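Long-range contacts in 14 kDa fatty acid-binding protein (Schistosoma mansoni, PDB 1VYG), which binds long-chain fatty acids such as arachidonic and oleic acid inside a beta-barrel and may take part in their transport: residues A[50-55]-A[63-68]; A[1-6]-A[86-91]; A[22-27]-A[122-127]; A[72-77]-A[94-99]. All coordinates share one frame; numbering follows the deposited sequence.

How the interactions relate
The four contacts sit around one beta-barrel, with arachidonic acid bound inside it. Interaction 1 meets interaction 2, their centres about 12 Å apart, where M51 CE packs 3.3 Å from M3 CB and F68 lies against V86. Interaction 1 also meets interaction 4, centres about 10 Å apart, with F66 CB 3.6 Å from F72 CE1. Backbone bonding between E87 and T95 ties interaction 2 to interaction 4. Interaction 3 touches none of them, lying about 6, 12 and 14 Å at nearest atoms from interactions 4, 1 and 2. The ligand bridges interactions 3 and 4, touching L25 and S77. Its polar partners are R109, R129 and Y131, and Q96 of interaction 4 holds R109.

Interaction 1: A[50-55]-A[63-68]; sequences KMTMLT and SCTFKF
The F66 ring folds back across the neighbouring strand, so that M51 O sits over the centre of one face, 3.7 Å above the ring plane. Its edge meets F68 CE1 in plane and, near the plane, M53 CB. This is the antiparallel hairpin of strands 50-56 and 61-66 in the fatty-acid-binding-protein barrel. The ring reaches that carbonyl because F66 CG stands between its own backbone N and carbonyl carbon (chi1 51°). The M51 side chain runs alongside F66, pointing the same way, with CB 3.7 Å from F66 CE2. Beyond it M51 SD makes oblique Met-aromatic contacts with both phenylalanines, coming 4.1 Å from F68 CZ. Backbone bonds pair M51 with F66 and M53 with C64 in both directions; the straightest is M53 N to C64 O, at 167°. M51, M53, C64 and F66 share one face of the sheet, and M53 extends on toward R109 and the bound arachidonic acid. The other face carries T52, L54, S63 and T65. K50 crosses T65 at about a right angle, its CE 3.7 Å from T65 CG2. K67 NZ forms a salt bridge with D49. Farther along the hairpin, L54 CD1 rests 3.8 Å from S63 CB.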
loop_
_atom_site.group_PDB
_atom_site.type_symbol
_atom_site.label_atom_id
_atom_site.label_comp_id
_atom_site.label_asym_id
_atom_site.label_seq_id
_atom_site.Cartn_x
_atom_site.Cartn_y
_atom_site.Cartn_z
ATOM N N LYS A 50 -13.636 7.462 -8.019
ATOM C CA LYS A 50 -12.515 6.552 -8.196
ATOM C C LYS A 50 -11.217 7.217 -7.729
ATOM O O LYS A 50 -10.868 8.281 -8.210
ATOM C CB LYS A 50 -12.402 6.118 -9.664
ATOM C CG LYS A 50 -13.319 4.939 -10.041
ATOM C CD LYS A 50 -12.859 4.227 -11.337
ATOM C CE LYS A 50 -12.497 2.723 -11.118
ATOM N NZ LYS A 50 -13.557 1.770 -11.576
ATOM N N MET A 51 -10.530 6.589 -6.774
ATOM C CA MET A 51 -9.198 7.012 -6.327
ATOM C C MET A 51 -8.095 6.226 -7.036
ATOM O O MET A 51 -8.257 5.057 -7.365
ATOM C CB MET A 51 -9.053 6.797 -4.818
ATOM C CG MET A 51 -7.782 7.382 -4.217
ATOM S SD MET A 51 -7.565 6.965 -2.462
ATOM C CE MET A 51 -7.298 8.568 -1.754
ATOM N N THR A 52 -6.972 6.888 -7.268
ATOM C CA THR A 52 -5.808 6.252 -7.862
ATOM C C THR A 52 -4.612 6.416 -6.958
ATOM O O THR A 52 -4.346 7.496 -6.448
ATOM C CB THR A 52 -5.522 6.822 -9.260
ATOM O OG1 THR A 52 -6.620 6.506 -10.116
ATOM C CG2 THR A 52 -4.390 6.084 -9.927
ATOM N N MET A 53 -3.906 5.311 -6.762
ATOM C CA MET A 53 -2.697 5.281 -5.971
ATOM C C MET A 53 -1.556 4.832 -6.868
ATOM O O MET A 53 -1.523 3.688 -7.312
ATOM C CB MET A 53 -2.841 4.312 -4.792
ATOM C CG MET A 53 -1.589 4.278 -3.920
ATOM S SD MET A 53 -1.568 3.033 -2.629
ATOM C CE MET A 53 -0.040 2.264 -2.988
ATOM N N LEU A 54 -0.613 5.729 -7.118
ATOM C CA LEU A 54 0.552 5.413 -7.921
ATOM C C LEU A 54 1.748 5.185 -7.016
ATOM O O LEU A 54 1.983 5.964 -6.136
ATOM C CB LEU A 54 0.814 6.577 -8.886
ATOM C CG LEU A 54 2.190 6.755 -9.527
ATOM C CD1 LEU A 54 2.447 5.647 -10.526
ATOM C CD2 LEU A 54 2.262 8.098 -10.187
ATOM N N THR A 55 2.515 4.128 -7.245
ATOM C CA THR A 55 3.745 3.878 -6.486
ATOM C C THR A 55 4.928 3.900 -7.418
ATOM O O THR A 55 4.920 3.212 -8.438
ATOM C CB THR A 55 3.671 2.525 -5.740
ATOM O OG1 THR A 55 2.622 2.563 -4.756
ATOM C CG2 THR A 55 4.961 2.257 -4.903
ATOM N N SER A 63 0.573 1.378 -10.695
ATOM C CA SER A 63 -0.511 2.251 -10.302
ATOM C C SER A 63 -1.792 1.472 -10.376
ATOM O O SER A 63 -1.923 0.551 -11.174
ATOM C CB SER A 63 -0.578 3.479 -11.206
ATOM O OG SER A 63 -1.824 3.548 -11.853
ATOM N N CYS A 64 -2.740 1.817 -9.521
ATOM C CA CYS A 64 -4.049 1.227 -9.652
ATOM C C CYS A 64 -5.146 2.134 -9.176
ATOM O O CYS A 64 -4.938 3.045 -8.369
ATOM C CB CYS A 64 -4.118 -0.127 -8.961
ATOM S SG CYS A 64 -4.127 0.000 -7.201
ATOM N N THR A 65 -6.322 1.861 -9.728
ATOM C CA THR A 65 -7.461 2.734 -9.624
ATOM C C THR A 65 -8.639 1.922 -9.143
ATOM O O THR A 65 -8.924 0.829 -9.663
ATOM C CB THR A 65 -7.715 3.357 -10.994
ATOM O OG1 THR A 65 -6.739 4.394 -11.214
ATOM C CG2 THR A 65 -9.058 4.068 -11.063
ATOM N N PHE A 66 -9.334 2.476 -8.162
ATOM C CA PHE A 66 -10.387 1.754 -7.491
ATOM C C PHE A 66 -11.560 2.626 -7.034
ATOM O O PHE A 66 -11.400 3.788 -6.666
ATOM C CB PHE A 66 -9.791 0.990 -6.304
ATOM C CG PHE A 66 -8.944 1.832 -5.381
ATOM C CD1 PHE A 66 -7.566 1.836 -5.495
ATOM C CD2 PHE A 66 -9.527 2.590 -4.372
ATOM C CE1 PHE A 66 -6.776 2.611 -4.629
ATOM C CE2 PHE A 66 -8.744 3.352 -3.493
ATOM C CZ PHE A 66 -7.377 3.370 -3.627
ATOM N N LYS A 67 -12.745 2.038 -7.107
ATOM C CA LYS A 67 -13.892 2.431 -6.300
ATOM C C LYS A 67 -13.757 1.763 -4.919
ATOM O O LYS A 67 -13.208 0.664 -4.813
ATOM C CB LYS A 67 -15.182 1.960 -6.994
ATOM C CG LYS A 67 -16.470 2.624 -6.522
ATOM C CD LYS A 67 -17.449 2.898 -7.686
ATOM C CE LYS A 67 -16.749 3.570 -8.888
ATOM N NZ LYS A 67 -17.660 4.346 -9.779
ATOM N N PHE A 68 -14.250 2.424 -3.868
ATOM C CA PHE A 68 -14.229 1.850 -2.523
ATOM C C PHE A 68 -15.288 0.769 -2.398
ATOM O O PHE A 68 -16.432 0.979 -2.780
ATOM C CB PHE A 68 -14.468 2.919 -1.443
ATOM C CG PHE A 68 -13.387 3.963 -1.375
ATOM C CD1 PHE A 68 -12.083 3.612 -1.048
ATOM C CD2 PHE A 68 -13.670 5.294 -1.646
ATOM C CE1 PHE A 68 -11.083 4.566 -1.000
ATOM C CE2 PHE A 68 -12.673 6.251 -1.591
ATOM C CZ PHE A 68 -11.373 5.884 -1.276
#

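Interaction 2: A[1-6]-A[86-91]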
loop_
_atom_site.group_PDB
_atom_site.type_symbol
_atom_site.label_atom_id
_atom_site.label_comp_id
_atom_site.label_asym_id
_atom_site.label_seq_id
_atom_site.Cartn_x
_atom_site.Cartn_y
_atom_site.Cartn_z
ATOM N N GLY A 1 -11.710 16.586 -0.222
ATOM C CA GLY A 1 -13.001 15.867 -0.020
ATOM C C GLY A 1 -12.857 14.385 -0.301
ATOM O O GLY A 1 -12.101 14.000 -1.199
ATOM N N SER A 2 -13.594 13.561 0.450
ATOM C CA SER A 2 -13.434 12.100 0.419
ATOM C C SER A 2 -11.967 11.731 0.172
ATOM O O SER A 2 -11.555 11.573 -0.977
ATOM C CB SER A 2 -14.358 11.450 -0.631
ATOM O OG SER A 2 -14.369 10.026 -0.519
ATOM N N MET A 3 -11.192 11.623 1.252
ATOM C CA MET A 3 -9.755 11.276 1.213
ATOM C C MET A 3 -8.885 12.461 0.843
ATOM O O MET A 3 -7.923 12.318 0.102
ATOM C CB MET A 3 -9.472 10.089 0.270
ATOM C CG MET A 3 -10.443 8.922 0.428
ATOM S SD MET A 3 -11.183 8.833 2.090
ATOM C CE MET A 3 -9.986 7.717 2.882
ATOM N N SER A 4 -9.221 13.618 1.398
ATOM C CA SER A 4 -8.549 14.877 1.081
ATOM C C SER A 4 -7.127 14.893 1.623
ATOM O O SER A 4 -6.219 15.491 1.036
ATOM C CB SER A 4 -9.323 16.064 1.681
ATOM O OG SER A 4 -10.677 15.725 1.918
ATOM N N SER A 5 -6.966 14.270 2.780
ATOM C CA SER A 5 -5.674 14.166 3.439
ATOM C C SER A 5 -4.740 13.221 2.668
ATOM O O SER A 5 -3.518 13.349 2.733
ATOM C CB SER A 5 -5.870 13.676 4.878
ATOM O OG SER A 5 -7.093 12.964 5.029
ATOM N N PHE A 6 -5.327 12.270 1.947
ATOM C CA PHE A 6 -4.552 11.318 1.161
ATOM C C PHE A 6 -4.003 11.890 -0.116
ATOM O O PHE A 6 -3.028 11.373 -0.621
ATOM C CB PHE A 6 -5.384 10.096 0.810
ATOM C CG PHE A 6 -5.347 9.058 1.851
ATOM C CD1 PHE A 6 -6.315 9.024 2.840
ATOM C CD2 PHE A 6 -4.323 8.137 1.881
ATOM C CE1 PHE A 6 -6.267 8.081 3.816
ATOM C CE2 PHE A 6 -4.289 7.178 2.845
ATOM C CZ PHE A 6 -5.255 7.160 3.821
ATOM N N VAL A 86 -10.395 -2.039 -1.570
ATOM C CA VAL A 86 -10.098 -0.935 -0.659
ATOM C C VAL A 86 -11.386 -0.396 -0.028
ATOM O O VAL A 86 -12.241 0.116 -0.723
ATOM C CB VAL A 86 -9.348 0.259 -1.343
ATOM C CG1 VAL A 86 -8.789 1.199 -0.282
ATOM C CG2 VAL A 86 -8.230 -0.227 -2.276
ATOM N N GLU A 87 -11.499 -0.497 1.294
ATOM C CA GLU A 87 -12.611 0.092 2.033
ATOM C C GLU A 87 -12.230 1.459 2.606
ATOM O O GLU A 87 -11.109 1.663 3.045
ATOM C CB GLU A 87 -13.067 -0.847 3.162
ATOM C CG GLU A 87 -13.397 -2.277 2.722
ATOM C CD GLU A 87 -14.754 -2.428 2.036
ATOM O OE1 GLU A 87 -15.161 -3.603 1.767
ATOM O OE2 GLU A 87 -15.409 -1.389 1.744
ATOM N N LYS A 88 -13.169 2.397 2.583
ATOM C CA LYS A 88 -13.027 3.645 3.324
ATOM C C LYS A 88 -13.438 3.438 4.789
ATOM O O LYS A 88 -14.602 3.162 5.091
ATOM C CB LYS A 88 -13.871 4.736 2.679
ATOM C CG LYS A 88 -13.551 6.133 3.153
ATOM C CD LYS A 88 -14.060 7.191 2.169
ATOM C CE LYS A 88 -15.531 7.544 2.378
ATOM N NZ LYS A 88 -15.809 8.977 2.001
ATOM N N ASN A 89 -12.465 3.546 5.691
ATOM C CA ASN A 89 -12.717 3.472 7.128
ATOM C C ASN A 89 -13.168 4.842 7.623
ATOM O O ASN A 89 -14.194 4.976 8.309
ATOM C CB ASN A 89 -11.469 2.999 7.888
ATOM C CG ASN A 89 -10.827 1.784 7.249
ATOM O OD1 ASN A 89 -9.747 1.860 6.693
ATOM N ND2 ASN A 89 -11.507 0.663 7.311
ATOM N N SER A 90 -12.392 5.858 7.269
ATOM C CA SER A 90 -12.730 7.234 7.568
ATOM C C SER A 90 -12.269 8.101 6.416
ATOM O O SER A 90 -12.003 7.600 5.328
ATOM C CB SER A 90 -12.063 7.661 8.873
ATOM O OG SER A 90 -10.704 7.996 8.662
ATOM N N GLU A 91 -12.197 9.404 6.654
ATOM C CA GLU A 91 -11.645 10.343 5.681
ATOM C C GLU A 91 -10.106 10.351 5.695
ATOM O O GLU A 91 -9.470 10.642 4.679
ATOM C CB GLU A 91 -12.184 11.753 5.959
ATOM C CG GLU A 91 -13.658 11.923 5.601
ATOM C CD GLU A 91 -13.888 12.003 4.107
ATOM O OE1 GLU A 91 -14.854 11.377 3.622
ATOM O OE2 GLU A 91 -13.107 12.695 3.414
#
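M3 is the packed half of this contact, pressed against K88 and the turn that follows it. Its SD lies 3.3 Å from K88 CD, the two side chains crossing at a slant, and its CE sits 3.2 Å from S90 O. M3 starts out pointing away from 86-91, but bends at chi2 (-26°) and chi3 bring the sulfur and methyl back against them. F6, buried beside it, turns a ring edge toward E91 O, with CD1 at 4.0 Å. Here the arm ahead of strand 8-16 packs across one end of the barrel of the fatty-acid-binding-protein fold, against the end of strand 81-88 and its turn into strand 93-99. M3 and F6 also touch L94, while F6 reaches R109 of the fatty-acid site. The outer half is looser and polar, built from the exposed side chains of K88 and E91 around S2. K88 NZ forms a salt bridge to E91 OE1 at 3.0 Å and donates to S2 OG at 3.1 Å, so a single ammonium ties the turn to the arm. The other carboxylate oxygen, E91 OE2, accepts M3 N at 3.1 Å, the N-H arriving from above the carboxylate plane, 48° out of it.

Interaction 3: A[22-27]-A[122-127]; sequences MSKLGV and VGDVTA. With ACD (arachidonic acid), chain B.
K24 stretches across a tight hairpin turn, its aliphatic part packing on two valines before the ammonium reaches the turn's aspartate. K24 NZ meets D124 OD2 at 2.8 Å in a salt bridge, weak as a hydrogen bond, and makes a long, weak bond to V122 O at 3.4 Å. The contact joins the helical lid of the fatty-acid-binding-protein fold to the type II' turn V122-V125, which links strands 115-122 and 125-133. K24 CG is anti to the backbone N (chi1 157°); the extended start of the chain runs CG and CD past V122 in the opposite direction, and the bend at chi3 then swings CE and NZ toward the turn. K24 CG comes 3.6 Å from V122 CG1, and its end meets V125 tip to tip, with CD 3.6 Å from V125 CG2. G26, at positive phi, forms the Schellman motif that follows the helix, after which V27 turns inward. L25 crosses V122 at a slant, CD2 3.8 Å from V122 CG2, with R80, N103 and T105 nearby. V122 meets K24 chiefly through CG1 and L25 chiefly through CG2. Inside, V27 CG2 lines the arachidonic acid chain, and L25 CD1 lies 3.4 Å from ligand C8.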
loop_
_atom_site.group_PDB
_atom_site.type_symbol
_atom_site.label_atom_id
_atom_site.label_comp_id
_atom_site.label_asym_id
_atom_site.label_seq_id
_atom_site.Cartn_x
_atom_site.Cartn_y
_atom_site.Cartn_z
ATOM N N MET A 22 6.688 -10.139 4.246
ATOM C CA MET A 22 6.800 -10.541 2.865
ATOM C C MET A 22 7.763 -11.729 2.627
ATOM O O MET A 22 7.865 -12.224 1.526
ATOM C CB MET A 22 7.158 -9.351 2.004
ATOM C CG MET A 22 8.541 -8.861 2.198
ATOM S SD MET A 22 8.717 -7.344 1.308
ATOM C CE MET A 22 10.483 -6.964 1.732
ATOM N N SER A 23 8.426 -12.201 3.677
ATOM C CA SER A 23 8.957 -13.560 3.704
ATOM C C SER A 23 7.754 -14.476 3.790
ATOM O O SER A 23 7.719 -15.513 3.140
ATOM C CB SER A 23 9.821 -13.807 4.938
ATOM O OG SER A 23 10.914 -12.915 4.964
ATOM N N LYS A 24 6.789 -14.077 4.617
ATOM C CA LYS A 24 5.554 -14.812 4.822
ATOM C C LYS A 24 4.686 -14.796 3.575
ATOM O O LYS A 24 3.889 -15.706 3.368
ATOM C CB LYS A 24 4.800 -14.252 6.037
ATOM C CG LYS A 24 3.318 -14.521 6.059
ATOM C CD LYS A 24 2.725 -14.358 7.445
ATOM C CE LYS A 24 2.451 -15.686 8.096
ATOM N NZ LYS A 24 1.620 -15.534 9.316
ATOM N N LEU A 25 4.849 -13.782 2.731
ATOM C CA LEU A 25 4.197 -13.760 1.423
ATOM C C LEU A 25 4.905 -14.601 0.370
ATOM O O LEU A 25 4.435 -14.724 -0.749
ATOM C CB LEU A 25 4.051 -12.318 0.921
ATOM C CG LEU A 25 3.076 -11.523 1.789
ATOM C CD1 LEU A 25 3.236 -10.036 1.568
ATOM C CD2 LEU A 25 1.615 -11.976 1.520
ATOM N N GLY A 26 6.038 -15.177 0.714
ATOM C CA GLY A 26 6.802 -15.949 -0.236
ATOM C C GLY A 26 7.495 -15.096 -1.284
ATOM O O GLY A 26 8.035 -15.629 -2.258
ATOM N N VAL A 27 7.519 -13.784 -1.098
ATOM C CA VAL A 27 8.296 -12.931 -1.988
ATOM C C VAL A 27 9.682 -13.545 -2.080
ATOM O O VAL A 27 10.215 -14.000 -1.068
ATOM C CB VAL A 27 8.399 -11.485 -1.477
ATOM C CG1 VAL A 27 9.246 -10.626 -2.414
ATOM C CG2 VAL A 27 7.024 -10.884 -1.353
ATOM N N VAL A 122 -0.135 -9.721 7.458
ATOM C CA VAL A 122 -0.408 -11.025 6.905
ATOM C C VAL A 122 -0.549 -11.987 8.071
ATOM O O VAL A 122 0.432 -12.369 8.707
ATOM C CB VAL A 122 0.707 -11.491 5.960
ATOM C CG1 VAL A 122 0.300 -12.821 5.278
ATOM C CG2 VAL A 122 1.003 -10.406 4.923
ATOM N N GLY A 123 -1.789 -12.356 8.354
ATOM C CA GLY A 123 -2.108 -13.163 9.507
ATOM C C GLY A 123 -1.734 -12.434 10.774
ATOM O O GLY A 123 -2.249 -11.351 11.057
ATOM N N ASP A 124 -0.814 -13.035 11.516
ATOM C CA ASP A 124 -0.361 -12.512 12.801
ATOM C C ASP A 124 0.885 -11.626 12.679
ATOM O O ASP A 124 1.352 -11.108 13.681
ATOM C CB ASP A 124 -0.037 -13.684 13.726
ATOM C CG ASP A 124 1.068 -14.580 13.155
ATOM O OD1 ASP A 124 1.686 -15.362 13.924
ATOM O OD2 ASP A 124 1.379 -14.559 11.936
ATOM N N VAL A 125 1.430 -11.490 11.468
ATOM C CA VAL A 125 2.611 -10.660 11.228
ATOM C C VAL A 125 2.195 -9.242 10.790
ATOM O O VAL A 125 1.211 -9.060 10.074
ATOM C CB VAL A 125 3.552 -11.288 10.161
ATOM C CG1 VAL A 125 4.874 -10.552 10.094
ATOM C CG2 VAL A 125 3.809 -12.771 10.459
ATOM N N THR A 126 2.964 -8.256 11.245
ATOM C CA THR A 126 2.657 -6.851 11.072
ATOM C C THR A 126 3.918 -6.042 10.856
ATOM O O THR A 126 4.900 -6.164 11.580
ATOM C CB THR A 126 1.920 -6.314 12.291
ATOM O OG1 THR A 126 0.677 -6.992 12.412
ATOM C CG2 THR A 126 1.508 -4.846 12.109
ATOM N N ALA A 127 3.869 -5.208 9.833
ATOM C CA ALA A 127 4.903 -4.270 9.537
ATOM C C ALA A 127 4.219 -2.934 9.500
ATOM O O ALA A 127 3.019 -2.837 9.284
ATOM C CB ALA A 127 5.525 -4.573 8.213
HETATM C C1 ACD B . 3.016 0.430 1.056
HETATM C C2 ACD B . 2.604 -0.935 1.535
HETATM C C3 ACD B . 2.612 -1.883 0.339
HETATM C C4 ACD B . 3.051 -3.277 0.797
HETATM C C5 ACD B . 1.897 -4.270 0.724
HETATM C C6 ACD B . 2.185 -5.582 0.747
HETATM C C7 ACD B . 3.616 -6.068 0.860
HETATM C C8 ACD B . 3.738 -7.120 -0.177
HETATM C C9 ACD B . 4.735 -7.265 -1.045
HETATM C C10 ACD B . 5.952 -6.404 -1.169
HETATM C C11 ACD B . 6.936 -7.294 -1.882
HETATM C C12 ACD B . 8.141 -6.900 -2.248
HETATM C C13 ACD B . 8.619 -5.507 -1.996
HETATM C C14 ACD B . 9.099 -4.910 -3.309
HETATM C C15 ACD B . 9.203 -3.589 -3.499
HETATM C C16 ACD B . 8.894 -2.571 -2.412
HETATM C C17 ACD B . 7.709 -1.702 -2.799
HETATM C C18 ACD B . 7.981 -0.977 -4.114
HETATM C C19 ACD B . 6.958 -1.436 -5.143
HETATM C C20 ACD B . 7.184 -0.820 -6.526
HETATM O O1 ACD B . 2.333 1.081 0.260
HETATM O O2 ACD B . 4.169 0.899 1.514
#

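Interaction 4: A[72-77]-A[94-99]; sequences FDEKTS and LTQTQV. With ACD (arachidonic acid), chain B.
Strands 72-75 and 94-99 are not sheet neighbours. Their short axes pass 8.9 Å apart at an angle of 76°, and even the nearest CA atoms, of E74 and Q98, are 8.6 Å apart, so side chains alone bridge the gap. E74 carries the contact: two glutamine amide nitrogens converge on its carboxylate. Q98 NE2 donates to E74 OE1 in a weak but fairly straight bond of 3.3 Å, and the same nitrogen lies 2.9 Å from E74 OE2. The carboxylate and this amide are turned by 29°, while the Q98 side chain crosses E74 at about a right angle. Q96 comes from the opposite direction: its NE2 is 2.9 Å from E74 OE1, at too poor an angle for a hydrogen bond. E74 OE1 also accepts the hydroxyl of S84, on strand 81-88, which lies between the two strands in the fatty-acid-binding-protein barrel. Q96 leaves its strand with CG trans to N (chi1 158°) and stays extended, reaching inward until its OE1 accepts R109 NH1. R109 in turn hydrogen-bonds the arachidonic acid, which makes Q96 a second-shell residue of that site. T76 adds its methyl, CG2 3.6 Å from Q98 NE2, while its hydroxyl pairs with D78. Next along the chain, S77 CB touches ligand C19 at 3.3 Å, and Q98 OE1 lies 4.0 Å from ligand C6.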
loop_
_atom_site.group_PDB
_atom_site.type_symbol
_atom_site.label_atom_id
_atom_site.label_comp_id
_atom_site.label_asym_id
_atom_site.label_seq_id
_atom_site.Cartn_x
_atom_site.Cartn_y
_atom_site.Cartn_z
ATOM N N PHE A 72 -11.462 -5.743 -7.281
ATOM C CA PHE A 72 -10.703 -5.418 -8.486
ATOM C C PHE A 72 -9.374 -6.168 -8.509
ATOM O O PHE A 72 -8.711 -6.318 -7.491
ATOM C CB PHE A 72 -10.450 -3.913 -8.593
ATOM C CG PHE A 72 -9.415 -3.375 -7.618
ATOM C CD1 PHE A 72 -9.794 -2.917 -6.370
ATOM C CD2 PHE A 72 -8.078 -3.292 -7.976
ATOM C CE1 PHE A 72 -8.866 -2.413 -5.485
ATOM C CE2 PHE A 72 -7.129 -2.775 -7.092
ATOM C CZ PHE A 72 -7.527 -2.334 -5.844
ATOM N N ASP A 73 -8.985 -6.630 -9.688
ATOM C CA ASP A 73 -7.787 -7.441 -9.821
ATOM C C ASP A 73 -6.613 -6.507 -9.849
ATOM O O ASP A 73 -6.719 -5.362 -10.269
ATOM C CB ASP A 73 -7.812 -8.282 -11.104
ATOM C CG ASP A 73 -8.739 -9.477 -11.015
ATOM O OD1 ASP A 73 -9.238 -9.802 -9.914
ATOM O OD2 ASP A 73 -9.004 -10.172 -12.013
ATOM N N GLU A 74 -5.482 -7.018 -9.415
ATOM C CA GLU A 74 -4.301 -6.210 -9.250
ATOM C C GLU A 74 -3.109 -7.127 -9.352
ATOM O O GLU A 74 -3.185 -8.278 -8.950
ATOM C CB GLU A 74 -4.357 -5.547 -7.878
ATOM C CG GLU A 74 -3.335 -4.461 -7.621
ATOM C CD GLU A 74 -3.047 -4.332 -6.146
ATOM O OE1 GLU A 74 -4.015 -4.323 -5.359
ATOM O OE2 GLU A 74 -1.855 -4.263 -5.777
ATOM N N LYS A 75 -2.031 -6.624 -9.942
ATOM C CA LYS A 75 -0.742 -7.292 -9.890
ATOM C C LYS A 75 0.092 -6.495 -8.905
ATOM O O LYS A 75 0.219 -5.275 -9.035
ATOM C CB LYS A 75 -0.094 -7.347 -11.281
ATOM C CG LYS A 75 0.935 -8.500 -11.472
ATOM C CD LYS A 75 0.803 -9.208 -12.851
ATOM C CE LYS A 75 2.153 -9.369 -13.571
ATOM N NZ LYS A 75 2.910 -10.557 -13.059
ATOM N N THR A 76 0.619 -7.189 -7.899
ATOM C CA THR A 76 1.425 -6.582 -6.855
ATOM C C THR A 76 2.812 -6.392 -7.418
ATOM O O THR A 76 3.143 -6.963 -8.469
ATOM C CB THR A 76 1.474 -7.448 -5.528
ATOM O OG1 THR A 76 2.167 -8.680 -5.734
ATOM C CG2 THR A 76 0.106 -7.882 -5.082
ATOM N N SER A 77 3.616 -5.593 -6.712
ATOM C CA SER A 77 4.958 -5.245 -7.171
ATOM C C SER A 77 5.826 -6.480 -7.331
ATOM O O SER A 77 6.558 -6.601 -8.288
ATOM C CB SER A 77 5.622 -4.258 -6.218
ATOM O OG SER A 77 5.629 -4.724 -4.874
ATOM N N LEU A 94 -7.948 4.379 5.101
ATOM C CA LEU A 94 -8.511 3.349 4.237
ATOM C C LEU A 94 -7.765 2.032 4.395
ATOM O O LEU A 94 -6.674 1.992 4.963
ATOM C CB LEU A 94 -8.546 3.807 2.780
ATOM C CG LEU A 94 -7.362 4.537 2.175
ATOM C CD1 LEU A 94 -6.276 3.526 1.873
ATOM C CD2 LEU A 94 -7.756 5.301 0.908
ATOM N N THR A 95 -8.385 0.951 3.920
ATOM C CA THR A 95 -7.893 -0.398 4.150
ATOM C C THR A 95 -7.986 -1.291 2.906
ATOM O O THR A 95 -9.057 -1.617 2.434
ATOM C CB THR A 95 -8.649 -1.019 5.325
ATOM O OG1 THR A 95 -8.501 -0.180 6.475
ATOM C CG2 THR A 95 -8.030 -2.350 5.758
ATOM N N GLN A 96 -6.826 -1.699 2.409
ATOM C CA GLN A 96 -6.717 -2.439 1.186
ATOM C C GLN A 96 -6.400 -3.851 1.570
ATOM O O GLN A 96 -5.295 -4.126 2.038
ATOM C CB GLN A 96 -5.599 -1.862 0.311
ATOM C CG GLN A 96 -5.047 -2.828 -0.717
ATOM C CD GLN A 96 -4.258 -2.144 -1.799
ATOM O OE1 GLN A 96 -3.661 -1.092 -1.574
ATOM N NE2 GLN A 96 -4.235 -2.747 -2.976
ATOM N N THR A 97 -7.348 -4.758 1.356
ATOM C CA THR A 97 -7.091 -6.170 1.601
ATOM C C THR A 97 -6.758 -6.803 0.256
ATOM O O THR A 97 -7.327 -6.449 -0.759
ATOM C CB THR A 97 -8.261 -6.865 2.356
ATOM O OG1 THR A 97 -9.152 -7.471 1.431
ATOM C CG2 THR A 97 -9.155 -5.846 3.110
ATOM N N GLN A 98 -5.791 -7.703 0.261
ATOM C CA GLN A 98 -5.209 -8.246 -0.948
ATOM C C GLN A 98 -5.270 -9.744 -0.786
ATOM O O GLN A 98 -4.607 -10.307 0.097
ATOM C CB GLN A 98 -3.747 -7.812 -1.110
ATOM C CG GLN A 98 -3.582 -6.516 -1.853
ATOM C CD GLN A 98 -2.131 -6.103 -2.013
ATOM O OE1 GLN A 98 -1.323 -6.295 -1.116
ATOM N NE2 GLN A 98 -1.805 -5.537 -3.157
ATOM N N VAL A 99 -6.059 -10.387 -1.639
ATOM C CA VAL A 99 -6.263 -11.815 -1.527
ATOM C C VAL A 99 -5.606 -12.517 -2.691
ATOM O O VAL A 99 -5.961 -12.318 -3.840
ATOM C CB VAL A 99 -7.745 -12.190 -1.425
ATOM C CG1 VAL A 99 -7.896 -13.704 -1.290
ATOM C CG2 VAL A 99 -8.375 -11.502 -0.220
HETATM C C1 ACD B . 3.016 0.430 1.056
HETATM C C2 ACD B . 2.604 -0.935 1.535
HETATM C C3 ACD B . 2.612 -1.883 0.339
HETATM C C4 ACD B . 3.051 -3.277 0.797
HETATM C C5 ACD B . 1.897 -4.270 0.724
HETATM C C6 ACD B . 2.185 -5.582 0.747
HETATM C C7 ACD B . 3.616 -6.068 0.860
HETATM C C8 ACD B . 3.738 -7.120 -0.177
HETATM C C9 ACD B . 4.735 -7.265 -1.045
HETATM C C10 ACD B . 5.952 -6.404 -1.169
HETATM C C11 ACD B . 6.936 -7.294 -1.882
HETATM C C12 ACD B . 8.141 -6.900 -2.248
HETATM C C13 ACD B . 8.619 -5.507 -1.996
HETATM C C14 ACD B . 9.099 -4.910 -3.309
HETATM C C15 ACD B . 9.203 -3.589 -3.499
HETATM C C16 ACD B . 8.894 -2.571 -2.412
HETATM C C17 ACD B . 7.709 -1.702 -2.799
HETATM C C18 ACD B . 7.981 -0.977 -4.114
HETATM C C19 ACD B . 6.958 -1.436 -5.143
HETATM C C20 ACD B . 7.184 -0.820 -6.526
HETATM O O1 ACD B . 2.333 1.081 0.260
HETATM O O2 ACD B . 4.169 0.899 1.514
#